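Local coordinates for malonyl-CoA-[acyl-carrier-protein] transacylase (Coxiella burnetii, PDB 3TQE), which probably transfers the malonyl group from malonyl-CoA to the holo-acyl carrier protein, the step that supplies malonyl units for fatty acid synthesis, at residues 6-11 with 85-90; 119-124 with 214-219; 276-281 with 296-301. All blocks are in the same frame, centred on the assembly; numbering follows the deposited sequence.

Interaction 1 (6-11 with 85-90); sequences QSFAFV and GGPKPQ
Phe8 and Gln90 hold the two segments together where the loop 85-90 crosses the approach to strand 9-12 at 83°, and Ala9 and Pro89 bring their CA atoms within 5.2 Å. Gln90 grips the backbone of Phe8 twice: its own N donates to Phe8 O (2.9 Å), while its side-chain OE1 accepts Phe8 N at 2.9 Å in the plane of the amide carbonyl. A bend at chi2 (59°) folds the Gln90 chain back so that OE1 can reach that N-H. The same oxygen accepts a bond from a water that also donates to Gln6 O, so OE1 has two donors. Phe8 CG lies between the backbone N and the carbonyl carbon (chi1 67°), which turns the ring to the prolines. Pro89 CA sits over one face in a CH-pi contact, 3.7 Å from the centroid, and Pro87 O lies at the ring edge. Pro89 CB touches Phe8 CE1 at 3.6 Å, and its ring continues onto Phe10. Pro87 O also accepts Trp81 NE1, and Lys88 reaches back to Glu82, both on helix 63-83. The loop leads from that helix into strand 91-94, which pairs with strand 9-12 through Phe10, while strand 275-278 pairs through Ala9.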
ATOM      1  N   GLN A   6      24.077  -5.705   3.644  1.00 17.92           N
ATOM      2  CA  GLN A   6      23.409  -4.457   3.841  1.00 18.67           C
ATOM      3  C   GLN A   6      22.052  -4.756   4.478  1.00 17.21           C
ATOM      4  O   GLN A   6      21.363  -5.701   4.093  1.00 17.47           O
ATOM      5  CB  GLN A   6      23.196  -3.776   2.486  1.00 20.83           C
ATOM      6  CG  GLN A   6      22.694  -2.350   2.570  1.00 26.53           C
ATOM      7  CD  GLN A   6      23.768  -1.293   2.695  1.00 30.99           C
ATOM      8  OE1 GLN A   6      24.956  -1.568   2.522  1.00 38.15           O
ATOM      9  NE2 GLN A   6      23.344  -0.044   2.984  1.00 34.11           N
ATOM     10  N   SER A   7      21.664  -3.936   5.438  1.00 16.07           N
ATOM     11  CA  SER A   7      20.329  -4.004   5.991  0.50 15.87           C
ATOM     12  C   SER A   7      19.358  -3.462   4.958  1.00 15.05           C
ATOM     13  O   SER A   7      19.705  -2.577   4.185  1.00 16.20           O
ATOM     14  CB  SER A   7      20.274  -3.224   7.297  0.50 15.99           C
ATOM     15  OG  SER A   7      21.312  -3.677   8.169  0.50 19.14           O
ATOM     16  N   PHE A   8      18.152  -4.018   4.953  1.00 13.04           N
ATOM     17  CA  PHE A   8      17.180  -3.605   3.958  1.00 12.33           C
ATOM     18  C   PHE A   8      15.785  -3.789   4.457  1.00 12.05           C
ATOM     19  O   PHE A   8      15.531  -4.571   5.373  1.00 12.13           O
ATOM     20  CB  PHE A   8      17.392  -4.355   2.630  1.00 12.91           C
ATOM     21  CG  PHE A   8      17.116  -5.837   2.697  1.00 13.27           C
ATOM     22  CD1 PHE A   8      15.963  -6.364   2.161  1.00 15.19           C
ATOM     23  CD2 PHE A   8      17.998  -6.711   3.321  1.00 14.44           C
ATOM     24  CE1 PHE A   8      15.696  -7.740   2.215  1.00 16.12           C
ATOM     25  CE2 PHE A   8      17.746  -8.088   3.374  1.00 15.35           C
ATOM     26  CZ  PHE A   8      16.586  -8.602   2.833  1.00 15.20           C
ATOM     27  N   ALA A   9      14.896  -3.056   3.803  1.00 11.52           N
ATOM     28  CA  ALA A   9      13.493  -3.102   4.091  1.00 11.34           C
ATOM     29  C   ALA A   9      12.756  -3.524   2.840  1.00 11.17           C
ATOM     30  O   ALA A   9      13.194  -3.219   1.736  1.00 13.10           O
ATOM     31  CB  ALA A   9      13.032  -1.716   4.495  1.00 12.62           C
ATOM     32  N   PHE A  10      11.669  -4.256   3.023  1.00 10.92           N
ATOM     33  CA  PHE A  10      10.723  -4.469   1.958  1.00 11.33           C
ATOM     34  C   PHE A  10       9.566  -3.517   2.114  1.00 11.47           C
ATOM     35  O   PHE A  10       9.015  -3.353   3.197  1.00 11.89           O
ATOM     36  CB  PHE A  10      10.159  -5.893   2.000  1.00 11.57           C
ATOM     37  CG  PHE A  10      10.898  -6.863   1.171  1.00 12.96           C
ATOM     38  CD1 PHE A  10      12.253  -6.764   0.959  1.00 17.43           C
ATOM     39  CD2 PHE A  10      10.219  -7.856   0.570  1.00 19.33           C
ATOM     40  CE1 PHE A  10      12.895  -7.666   0.158  1.00 17.88           C
ATOM     41  CE2 PHE A  10      10.889  -8.777  -0.228  1.00 20.95           C
ATOM     42  CZ  PHE A  10      12.216  -8.672  -0.409  1.00 18.51           C
ATOM     43  N   VAL A  11       9.208  -2.882   1.017  1.00 11.26           N
ATOM     44  CA  VAL A  11       8.057  -2.023   0.956  1.00 11.31           C
ATOM     45  C   VAL A  11       7.074  -2.542  -0.061  1.00 10.69           C
ATOM     46  O   VAL A  11       7.438  -2.910  -1.170  1.00 12.24           O
ATOM     47  CB  VAL A  11       8.415  -0.533   0.716  1.00 12.15           C
ATOM     48  CG1 VAL A  11       9.209  -0.018   1.919  1.00 13.96           C
ATOM     49  CG2 VAL A  11       9.179  -0.281  -0.597  1.00 14.00           C
ATOM     50  N   GLY A  85      16.523 -17.332  -3.284  1.00 17.47           N
ATOM     51  CA  GLY A  85      17.551 -17.291  -2.271  1.00 17.98           C
ATOM     52  C   GLY A  85      17.629 -16.018  -1.456  1.00 17.81           C
ATOM     53  O   GLY A  85      18.600 -15.794  -0.733  1.00 20.15           O
ATOM     54  N   GLY A  86      16.597 -15.186  -1.520  1.00 16.70           N
ATOM     55  CA  GLY A  86      16.634 -13.932  -0.837  1.00 16.54           C
ATOM     56  C   GLY A  86      16.418 -14.097   0.664  1.00 16.79           C
ATOM     57  O   GLY A  86      15.570 -14.861   1.106  1.00 17.06           O
ATOM     58  N   PRO A  87      17.171 -13.352   1.447  1.00 16.17           N
ATOM     59  CA  PRO A  87      17.072 -13.389   2.890  1.00 16.76           C
ATOM     60  C   PRO A  87      15.913 -12.544   3.389  1.00 16.73           C
ATOM     61  O   PRO A  87      15.308 -11.794   2.624  1.00 16.11           O
ATOM     62  CB  PRO A  87      18.407 -12.808   3.305  1.00 17.28           C
ATOM     63  CG  PRO A  87      18.722 -11.843   2.301  1.00 17.15           C
ATOM     64  CD  PRO A  87      18.254 -12.468   1.005  1.00 16.73           C
ATOM     65  N   LYS A  88      15.641 -12.639   4.678  1.00 17.45           N
ATOM     66  CA  LYS A  88      14.541 -11.878   5.251  1.00 17.86           C
ATOM     67  C   LYS A  88      14.958 -10.432   5.382  1.00 16.34           C
ATOM     68  O   LYS A  88      16.067 -10.124   5.794  1.00 16.63           O
ATOM     69  CB  LYS A  88      14.146 -12.390   6.638  1.00 19.25           C
ATOM     70  CG  LYS A  88      13.706 -13.802   6.672  1.00 23.83           C
ATOM     71  CD  LYS A  88      12.356 -13.983   6.049  1.00 26.85           C
ATOM     72  CE  LYS A  88      11.861 -15.391   6.350  1.00 28.56           C
ATOM     73  NZ  LYS A  88      10.572 -15.714   5.724  1.00 28.18           N
ATOM     74  N   PRO A  89      14.037  -9.510   5.090  1.00 15.43           N
ATOM     75  CA  PRO A  89      14.340  -8.124   5.354  1.00 14.97           C
ATOM     76  C   PRO A  89      14.380  -7.870   6.854  1.00 14.37           C
ATOM     77  O   PRO A  89      13.850  -8.637   7.642  1.00 15.25           O
ATOM     78  CB  PRO A  89      13.148  -7.385   4.756  1.00 15.13           C
ATOM     79  CG  PRO A  89      12.109  -8.335   4.767  1.00 17.64           C
ATOM     80  CD  PRO A  89      12.689  -9.686   4.539  1.00 16.51           C
ATOM     81  N   GLN A  90      14.967  -6.752   7.217  1.00 12.99           N
ATOM     82  CA  GLN A  90      15.007  -6.336   8.603  1.00 14.03           C
ATOM     83  C   GLN A  90      13.705  -5.742   9.062  1.00 13.73           C
ATOM     84  O   GLN A  90      13.381  -5.797  10.236  1.00 14.54           O
ATOM     85  CB  GLN A  90      16.122  -5.333   8.802  1.00 14.30           C
ATOM     86  CG  GLN A  90      17.459  -6.026   8.933  1.00 17.11           C
ATOM     87  CD  GLN A  90      17.844  -6.867   7.745  1.00 17.86           C
ATOM     88  OE1 GLN A  90      18.136  -6.337   6.691  1.00 18.95           O
ATOM     89  NE2 GLN A  90      17.840  -8.182   7.912  1.00 21.26           N
TER
HETATM   90  O   HOH W   1      20.452  -7.674   5.634  1.00 20.27           O

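Interaction 2 (119-124 with 214-219); sequences EKRGQY and DRLAQD. With GLY (glycine), chain B.
Arg215 meets Tyr124 and Leu216 meets Arg121 where segments 119-124 and 214-219, of helices 111-128 and 210-220, run nearly antiparallel, their axes 9.7 Å apart at 162°. Arg215 folds over the phenol: its CB lies above one ring face, 3.8 Å from the centroid, and a bend at chi3 (76°) brings the guanidinium across the same ring, with Arg215 CZ 3.3 Å from Tyr124 CD1 and the two planes 34° apart. NH1 forms a salt bridge with Glu127, and a water joins it to Tyr124 O. Leu216 sets CD1 and CD2 against the backbone and stem of Arg121; CD1 also touches Tyr124 CE2 at 4.0 Å. One turn on, Asp219 OD2 accepts a very short bond from Tyr124 OH (2.5 Å), the carboxylate nearly coplanar with the ring. Its OD1 forms a salt bridge with Lys120 NZ at 3.3 Å, the hydrogen bond weak, and two waters donate to OD1. Arg121 leaves extended as far as NE, its NH1 donating to O of the bound glycine (3.0 Å) and to Gln67. NH2 bonds Ser96, the predicted nucleophile. Such an arginine beside the active serine is characteristic of malonyl-specific acyltransferases, probably receiving the malonyl carboxylate.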
ATOM      1  N   GLU A 119     -10.498  -8.534  -0.266  1.00 11.03           N
ATOM      2  CA  GLU A 119     -11.639  -8.407  -1.128  1.00 11.38           C
ATOM      3  C   GLU A 119     -12.767  -7.720  -0.385  1.00 11.59           C
ATOM      4  O   GLU A 119     -13.388  -6.808  -0.916  1.00 11.68           O
ATOM      5  CB  GLU A 119     -12.089  -9.755  -1.635  1.00 12.05           C
ATOM      6  CG  GLU A 119     -13.304  -9.620  -2.531  1.00 13.80           C
ATOM      7  CD  GLU A 119     -13.831 -10.911  -3.036  1.00 18.14           C
ATOM      8  OE1 GLU A 119     -14.023 -11.831  -2.211  1.00 22.42           O
ATOM      9  OE2 GLU A 119     -14.071 -10.988  -4.269  1.00 22.06           O
ATOM     10  N   LYS A 120     -13.000  -8.137   0.855  1.00 12.27           N
ATOM     11  CA  LYS A 120     -14.027  -7.498   1.658  0.50 12.93           C
ATOM     12  C   LYS A 120     -13.677  -6.052   1.943  1.00 12.54           C
ATOM     13  O   LYS A 120     -14.529  -5.161   1.870  1.00 13.14           O
ATOM     14  CB  LYS A 120     -14.256  -8.241   2.961  0.50 13.67           C
ATOM     15  CG  LYS A 120     -15.054  -9.522   2.808  0.50 17.51           C
ATOM     16  CD  LYS A 120     -14.930 -10.340   4.072  0.50 21.17           C
ATOM     17  CE  LYS A 120     -15.698 -11.641   3.982  0.50 24.39           C
ATOM     18  NZ  LYS A 120     -15.467 -12.467   5.213  0.50 27.03           N
ATOM     19  N   ARG A 121     -12.421  -5.804   2.241  1.00 11.37           N
ATOM     20  CA  ARG A 121     -11.980  -4.440   2.484  1.00 11.08           C
ATOM     21  C   ARG A 121     -12.327  -3.560   1.295  1.00 11.71           C
ATOM     22  O   ARG A 121     -12.856  -2.462   1.452  1.00 12.70           O
ATOM     23  CB  ARG A 121     -10.491  -4.406   2.784  1.00 11.59           C
ATOM     24  CG  ARG A 121      -9.905  -3.043   3.061  1.00 12.24           C
ATOM     25  CD  ARG A 121      -8.453  -3.223   3.349  1.00 12.92           C
ATOM     26  NE  ARG A 121      -7.753  -2.003   3.757  1.00 12.97           N
ATOM     27  CZ  ARG A 121      -7.158  -1.146   2.934  1.00 15.71           C
ATOM     28  NH1 ARG A 121      -7.195  -1.318   1.619  1.00 14.80           N
ATOM     29  NH2 ARG A 121      -6.529  -0.085   3.438  1.00 18.49           N
ATOM     30  N   GLY A 122     -12.017  -4.037   0.091  1.00 11.60           N
ATOM     31  CA  GLY A 122     -12.345  -3.281  -1.102  1.00 12.37           C
ATOM     32  C   GLY A 122     -13.828  -3.096  -1.255  1.00 13.04           C
ATOM     33  O   GLY A 122     -14.304  -1.992  -1.567  1.00 14.14           O
ATOM     34  N   GLN A 123     -14.572  -4.170  -1.072  1.00 11.60           N
ATOM     35  CA  GLN A 123     -16.032  -4.096  -1.200  1.00 12.28           C
ATOM     36  C   GLN A 123     -16.603  -3.093  -0.221  1.00 12.49           C
ATOM     37  O   GLN A 123     -17.403  -2.232  -0.606  1.00 14.03           O
ATOM     38  CB  GLN A 123     -16.658  -5.473  -1.023  1.00 11.82           C
ATOM     39  CG  GLN A 123     -16.328  -6.378  -2.201  1.00 12.61           C
ATOM     40  CD  GLN A 123     -16.762  -7.802  -2.042  1.00 13.94           C
ATOM     41  OE1 GLN A 123     -16.968  -8.266  -0.939  1.00 16.63           O
ATOM     42  NE2 GLN A 123     -16.874  -8.527  -3.179  1.00 14.72           N
ATOM     43  N   TYR A 124     -16.188  -3.166   1.026  1.00 12.66           N
ATOM     44  CA  TYR A 124     -16.771  -2.285   2.022  1.00 12.56           C
ATOM     45  C   TYR A 124     -16.390  -0.836   1.752  1.00 13.37           C
ATOM     46  O   TYR A 124     -17.186   0.073   1.930  1.00 14.01           O
ATOM     47  CB  TYR A 124     -16.328  -2.671   3.417  1.00 12.61           C
ATOM     48  CG  TYR A 124     -16.674  -4.048   3.859  1.00 13.43           C
ATOM     49  CD1 TYR A 124     -17.698  -4.759   3.300  1.00 14.58           C
ATOM     50  CD2 TYR A 124     -15.975  -4.635   4.874  1.00 14.56           C
ATOM     51  CE1 TYR A 124     -17.995  -6.055   3.739  1.00 16.29           C
ATOM     52  CE2 TYR A 124     -16.287  -5.890   5.324  1.00 15.07           C
ATOM     53  CZ  TYR A 124     -17.309  -6.589   4.757  1.00 15.99           C
ATOM     54  OH  TYR A 124     -17.586  -7.860   5.206  1.00 19.06           O
ATOM     55  N   ASP A 214     -16.245  -0.242  10.315  1.00 17.02           N
ATOM     56  CA  ASP A 214     -17.112  -0.983  11.207  1.00 18.60           C
ATOM     57  C   ASP A 214     -17.384  -2.373  10.669  1.00 18.42           C
ATOM     58  O   ASP A 214     -17.409  -3.341  11.425  1.00 19.99           O
ATOM     59  CB  ASP A 214     -18.419  -0.254  11.416  1.00 20.24           C
ATOM     60  CG  ASP A 214     -18.250   1.056  12.194  1.00 24.38           C
ATOM     61  OD1 ASP A 214     -17.193   1.273  12.820  1.00 29.01           O
ATOM     62  OD2 ASP A 214     -19.195   1.875  12.163  1.00 30.57           O
ATOM     63  N   ARG A 215     -17.576  -2.479   9.367  1.00 15.85           N
ATOM     64  CA  ARG A 215     -17.831  -3.762   8.744  1.00 15.88           C
ATOM     65  C   ARG A 215     -16.589  -4.619   8.751  1.00 15.56           C
ATOM     66  O   ARG A 215     -16.636  -5.807   9.100  1.00 16.17           O
ATOM     67  CB  ARG A 215     -18.359  -3.580   7.340  1.00 15.77           C
ATOM     68  CG  ARG A 215     -19.719  -2.935   7.325  1.00 18.54           C
ATOM     69  CD  ARG A 215     -20.125  -2.607   5.931  1.00 21.21           C
ATOM     70  NE  ARG A 215     -20.550  -3.782   5.190  1.00 22.23           N
ATOM     71  CZ  ARG A 215     -20.823  -3.804   3.887  1.00 22.41           C
ATOM     72  NH1 ARG A 215     -20.688  -2.707   3.144  1.00 21.58           N
ATOM     73  NH2 ARG A 215     -21.232  -4.941   3.322  1.00 24.75           N
ATOM     74  N   LEU A 216     -15.464  -4.025   8.388  1.00 14.12           N
ATOM     75  CA  LEU A 216     -14.243  -4.805   8.335  1.00 14.34           C
ATOM     76  C   LEU A 216     -13.842  -5.291   9.712  1.00 15.00           C
ATOM     77  O   LEU A 216     -13.230  -6.348   9.830  1.00 14.94           O
ATOM     78  CB  LEU A 216     -13.119  -3.998   7.693  1.00 14.30           C
ATOM     79  CG  LEU A 216     -11.928  -4.861   7.238  1.00 16.85           C
ATOM     80  CD1 LEU A 216     -12.346  -5.840   6.123  1.00 18.61           C
ATOM     81  CD2 LEU A 216     -10.832  -3.929   6.803  1.00 18.76           C
ATOM     82  N   ALA A 217     -14.162  -4.526  10.754  1.00 14.77           N
ATOM     83  CA  ALA A 217     -13.775  -4.921  12.096  1.00 16.38           C
ATOM     84  C   ALA A 217     -14.401  -6.246  12.455  1.00 17.40           C
ATOM     85  O   ALA A 217     -13.807  -7.039  13.160  1.00 18.18           O
ATOM     86  CB  ALA A 217     -14.155  -3.859  13.089  1.00 16.90           C
ATOM     87  N   GLN A 218     -15.602  -6.476  11.967  1.00 17.81           N
ATOM     88  CA  GLN A 218     -16.286  -7.733  12.225  1.00 19.27           C
ATOM     89  C   GLN A 218     -15.559  -8.904  11.584  1.00 19.77           C
ATOM     90  O   GLN A 218     -15.410  -9.971  12.188  1.00 21.78           O
ATOM     91  CB  GLN A 218     -17.715  -7.634  11.743  1.00 20.50           C
ATOM     92  CG  GLN A 218     -18.511  -6.583  12.445  1.00 24.47           C
ATOM     93  CD  GLN A 218     -19.951  -6.529  11.973  1.00 31.28           C
ATOM     94  OE1 GLN A 218     -20.240  -6.631  10.778  1.00 36.25           O
ATOM     95  NE2 GLN A 218     -20.871  -6.373  12.919  1.00 35.21           N
ATOM     96  N   ASP A 219     -15.058  -8.705  10.375  1.00 18.64           N
ATOM     97  CA  ASP A 219     -14.345  -9.773   9.688  1.00 18.68           C
ATOM     98  C   ASP A 219     -12.983 -10.002  10.270  1.00 18.34           C
ATOM     99  O   ASP A 219     -12.531 -11.132  10.401  1.00 19.10           O
ATOM    100  CB  ASP A 219     -14.191  -9.459   8.202  1.00 18.81           C
ATOM    101  CG  ASP A 219     -15.507  -9.401   7.490  1.00 22.30           C
ATOM    102  OD1 ASP A 219     -16.321 -10.343   7.602  1.00 29.29           O
ATOM    103  OD2 ASP A 219     -15.733  -8.415   6.785  1.00 27.61           O
TER
HETATM  104  N   GLY B 314      -5.456   4.434  -0.677  1.00 46.42           N
HETATM  105  CA  GLY B 314      -5.662   3.038  -1.184  1.00 45.67           C
HETATM  106  C   GLY B 314      -6.326   2.132  -0.163  1.00 45.14           C
HETATM  107  O   GLY B 314      -6.240   0.887  -0.194  1.00 43.80           O
HETATM  108  OXT GLY B 314      -6.963   2.636   0.746  1.00 44.96           O
HETATM  109  O   HOH W   2     -16.255 -12.759   8.422  1.00 48.17           O
HETATM  110  O   HOH W   3     -18.054 -11.039   5.983  1.00 49.42           O
HETATM  111  O   HOH W   4     -19.238  -0.224   3.794  1.00 20.39           O
HETATM  112  O   HOH W   5     -20.925  -7.866   4.746  1.00121.54           O

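Interaction 3 (276-281 with 296-301); sequences FMECGP and SEILPL
Phe276 and Leu299 are bound through their main chains where strands 276-278 and 297-300 run parallel, 4.5 Å apart and twisted by 31°. Three bonds join them: Phe276 N to Glu297 O (2.8 Å), Leu299 N to Phe276 O (2.8 Å) and Glu278 N to Leu299 O (3.0 Å). Ile298 CA adds a C-H...O contact to Phe276 O. The tight part is apolar. On one face Met277 (present as selenomethionine) lies alongside Leu299 and points the same way. Leu301 comes obliquely against the same residue, CD1 reaching Met277 CB at 3.8 Å. On the other face Phe276 CB meets Ile298 CG1 at 4.0 Å, the ring edge reaches Glu297 O, and helices 261-270 and 284-292 pack against Phe276. Glu278 points to this face too, its carboxylate accepting Leu285 N and Ala286 N of helix 284-292. The looser parts lie at the ends. Glu297, partly exposed, extends to a salt bridge with Arg313. From Glu278 onward the chains diverge, and a water takes over from direct pairing: it donates to Glu278 O (2.6 Å) and Gly280 O and accepts Leu301 N. This chemistry implies that main-chain bonds set the parallel register of the beta-alpha-beta unit and apolar side chains pack on both faces, with water satisfying the backbone where the strands part.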
ATOM      1  N   PHE A 276      15.907  -0.278   0.065  1.00 13.79           N
ATOM      2  CA  PHE A 276      14.506  -0.676   0.065  1.00 13.45           C
ATOM      3  C   PHE A 276      14.270  -1.537  -1.164  1.00 14.51           C
ATOM      4  O   PHE A 276      14.762  -1.232  -2.247  1.00 16.38           O
ATOM      5  CB  PHE A 276      13.616   0.566  -0.043  1.00 13.36           C
ATOM      6  CG  PHE A 276      13.743   1.497   1.131  1.00 14.29           C
ATOM      7  CD1 PHE A 276      12.858   1.433   2.190  1.00 14.62           C
ATOM      8  CD2 PHE A 276      14.782   2.403   1.199  1.00 15.34           C
ATOM      9  CE1 PHE A 276      12.989   2.275   3.268  1.00 16.89           C
ATOM     10  CE2 PHE A 276      14.912   3.248   2.307  1.00 16.20           C
ATOM     11  CZ  PHE A 276      14.032   3.167   3.327  1.00 15.90           C
HETATM   12  N   MSE A 277      13.485  -2.588  -1.008  1.00 13.73           N
HETATM   13  CA  MSE A 277      13.076  -3.416  -2.134  0.50 14.26           C
HETATM   14  C   MSE A 277      11.595  -3.237  -2.264  1.00 13.52           C
HETATM   15  O   MSE A 277      10.873  -3.367  -1.272  1.00 13.90           O
HETATM   16  CB  MSE A 277      13.339  -4.890  -1.875  0.50 15.27           C
HETATM   17  CG  MSE A 277      14.672  -5.339  -2.260  0.50 17.17           C
HETATM   18 SE   MSE A 277      15.919  -4.566  -1.081  0.50 20.96          SE
HETATM   19  CE  MSE A 277      17.477  -5.541  -1.711  0.50 17.17           C
ATOM     20  N   GLU A 278      11.149  -2.919  -3.467  1.00 13.02           N
ATOM     21  CA  GLU A 278       9.745  -2.722  -3.721  1.00 13.45           C
ATOM     22  C   GLU A 278       9.147  -4.063  -4.106  1.00 13.36           C
ATOM     23  O   GLU A 278       9.434  -4.627  -5.169  1.00 14.55           O
ATOM     24  CB  GLU A 278       9.528  -1.652  -4.785  1.00 14.34           C
ATOM     25  CG  GLU A 278       8.064  -1.330  -5.048  1.00 16.24           C
ATOM     26  CD  GLU A 278       7.780   0.099  -5.518  1.00 18.05           C
ATOM     27  OE1 GLU A 278       8.707   0.836  -5.939  1.00 19.15           O
ATOM     28  OE2 GLU A 278       6.588   0.491  -5.439  1.00 17.73           O
ATOM     29  N   CYS A 279       8.399  -4.628  -3.179  1.00 13.41           N
ATOM     30  CA  CYS A 279       7.896  -5.977  -3.312  1.00 14.40           C
ATOM     31  C   CYS A 279       6.497  -5.940  -3.874  1.00 14.45           C
ATOM     32  O   CYS A 279       5.518  -6.156  -3.191  1.00 14.42           O
ATOM     33  CB  CYS A 279       7.960  -6.693  -1.980  1.00 15.57           C
ATOM     34  SG  CYS A 279       7.765  -8.465  -2.108  1.00 17.11           S
ATOM     35  N   GLY A 280       6.424  -5.655  -5.154  1.00 14.10           N
ATOM     36  CA  GLY A 280       5.157  -5.542  -5.860  1.00 14.48           C
ATOM     37  C   GLY A 280       5.399  -4.996  -7.237  1.00 14.25           C
ATOM     38  O   GLY A 280       6.537  -4.706  -7.633  1.00 15.46           O
ATOM     39  N   PRO A 281       4.331  -4.838  -8.003  1.00 14.57           N
ATOM     40  CA  PRO A 281       4.414  -4.262  -9.325  1.00 16.11           C
ATOM     41  C   PRO A 281       4.602  -2.749  -9.262  1.00 16.56           C
ATOM     42  O   PRO A 281       4.294  -2.110  -8.244  1.00 16.37           O
ATOM     43  CB  PRO A 281       3.064  -4.594  -9.900  1.00 16.58           C
ATOM     44  CG  PRO A 281       2.141  -4.575  -8.700  1.00 16.07           C
ATOM     45  CD  PRO A 281       2.956  -5.086  -7.572  1.00 15.27           C
ATOM     46  N   SER A 296      18.750   7.237  -0.733  1.00 26.23           N
ATOM     47  CA  SER A 296      18.253   5.881  -0.574  1.00 25.31           C
ATOM     48  C   SER A 296      18.390   5.129  -1.882  1.00 23.88           C
ATOM     49  O   SER A 296      18.555   5.709  -2.948  1.00 24.52           O
ATOM     50  CB  SER A 296      16.795   5.906  -0.151  1.00 25.06           C
ATOM     51  OG  SER A 296      15.997   6.470  -1.162  1.00 25.90           O
ATOM     52  N   GLU A 297      18.321   3.818  -1.790  1.00 21.87           N
ATOM     53  CA  GLU A 297      18.315   2.966  -2.948  1.00 21.43           C
ATOM     54  C   GLU A 297      17.064   2.108  -2.896  1.00 19.75           C
ATOM     55  O   GLU A 297      16.796   1.526  -1.871  1.00 19.23           O
ATOM     56  CB  GLU A 297      19.539   2.074  -2.883  1.00 22.39           C
ATOM     57  CG  GLU A 297      19.666   1.096  -4.010  1.00 28.76           C
ATOM     58  CD  GLU A 297      21.013   0.384  -4.053  1.00 34.63           C
ATOM     59  OE1 GLU A 297      21.783   0.469  -3.083  1.00 38.84           O
ATOM     60  OE2 GLU A 297      21.304  -0.265  -5.080  1.00 40.32           O
ATOM     61  N   ILE A 298      16.296   2.066  -3.979  1.00 17.68           N
ATOM     62  CA  ILE A 298      15.095   1.239  -4.036  1.00 17.46           C
ATOM     63  C   ILE A 298      15.243   0.331  -5.229  1.00 17.62           C
ATOM     64  O   ILE A 298      15.464   0.784  -6.364  1.00 20.73           O
ATOM     65  CB  ILE A 298      13.784   2.056  -4.151  1.00 17.72           C
ATOM     66  CG1 ILE A 298      13.753   3.175  -3.111  1.00 16.31           C
ATOM     67  CG2 ILE A 298      12.560   1.130  -3.971  1.00 18.17           C
ATOM     68  CD1 ILE A 298      14.218   4.514  -3.624  1.00 17.54           C
ATOM     69  N   LEU A 299      15.162  -0.956  -4.971  1.00 16.32           N
ATOM     70  CA  LEU A 299      15.371  -1.944  -5.990  1.00 16.22           C
ATOM     71  C   LEU A 299      14.066  -2.590  -6.392  1.00 15.76           C
ATOM     72  O   LEU A 299      13.282  -2.985  -5.554  1.00 16.02           O
ATOM     73  CB  LEU A 299      16.307  -3.004  -5.462  1.00 17.52           C
ATOM     74  CG  LEU A 299      17.699  -2.459  -5.098  1.00 21.29           C
ATOM     75  CD1 LEU A 299      18.364  -3.407  -4.100  1.00 27.25           C
ATOM     76  CD2 LEU A 299      18.498  -2.320  -6.342  1.00 28.87           C
ATOM     77  N   PRO A 300      13.811  -2.674  -7.696  1.00 15.47           N
ATOM     78  CA  PRO A 300      12.647  -3.368  -8.182  1.00 15.38           C
ATOM     79  C   PRO A 300      12.847  -4.872  -8.183  1.00 14.75           C
ATOM     80  O   PRO A 300      13.979  -5.370  -8.244  1.00 15.65           O
ATOM     81  CB  PRO A 300      12.525  -2.870  -9.609  1.00 16.74           C
ATOM     82  CG  PRO A 300      13.867  -2.614 -10.017  1.00 17.20           C
ATOM     83  CD  PRO A 300      14.621  -2.148  -8.798  1.00 16.67           C
ATOM     84  N   LEU A 301      11.745  -5.595  -8.144  1.00 14.48           N
ATOM     85  CA  LEU A 301      11.769  -7.043  -8.005  1.00 13.83           C
ATOM     86  C   LEU A 301      10.853  -7.745  -8.998  1.00 14.51           C
ATOM     87  O   LEU A 301      10.325  -8.808  -8.706  1.00 15.75           O
ATOM     88  CB  LEU A 301      11.369  -7.423  -6.594  1.00 13.82           C
ATOM     89  CG  LEU A 301      12.289  -6.972  -5.463  1.00 13.88           C
ATOM     90  CD1 LEU A 301      11.688  -7.455  -4.153  1.00 16.57           C
ATOM     91  CD2 LEU A 301      13.717  -7.490  -5.629  1.00 15.20           C
TER
HETATM   92  O   HOH W   6       9.221  -4.275  -7.732  1.00 16.66           O

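In the fold
Interactions 1 and 3 belong to the same parallel sheet: their centres lie 10 Å apart, and strands 9-12 and 275-278 are neighbours, joined where Ala9 O and Val11 O probably accept Met277 N and Cys279 N. Interaction 3 is the buried one, governed by main-chain pairing and apolar side chains; interaction 1, at the margin of the sheet, combines buried aromatic packing with an exposed glutamine and a water. Interaction 2 stands on the opposite side of the chain's centre, its centre 31 Å from that of interaction 1 and 29 Å from that of interaction 3. There two helices meet through charged and phenolic side chains, with waters at one edge, around a buried leucine, and it alone of the three reaches the predicted active site.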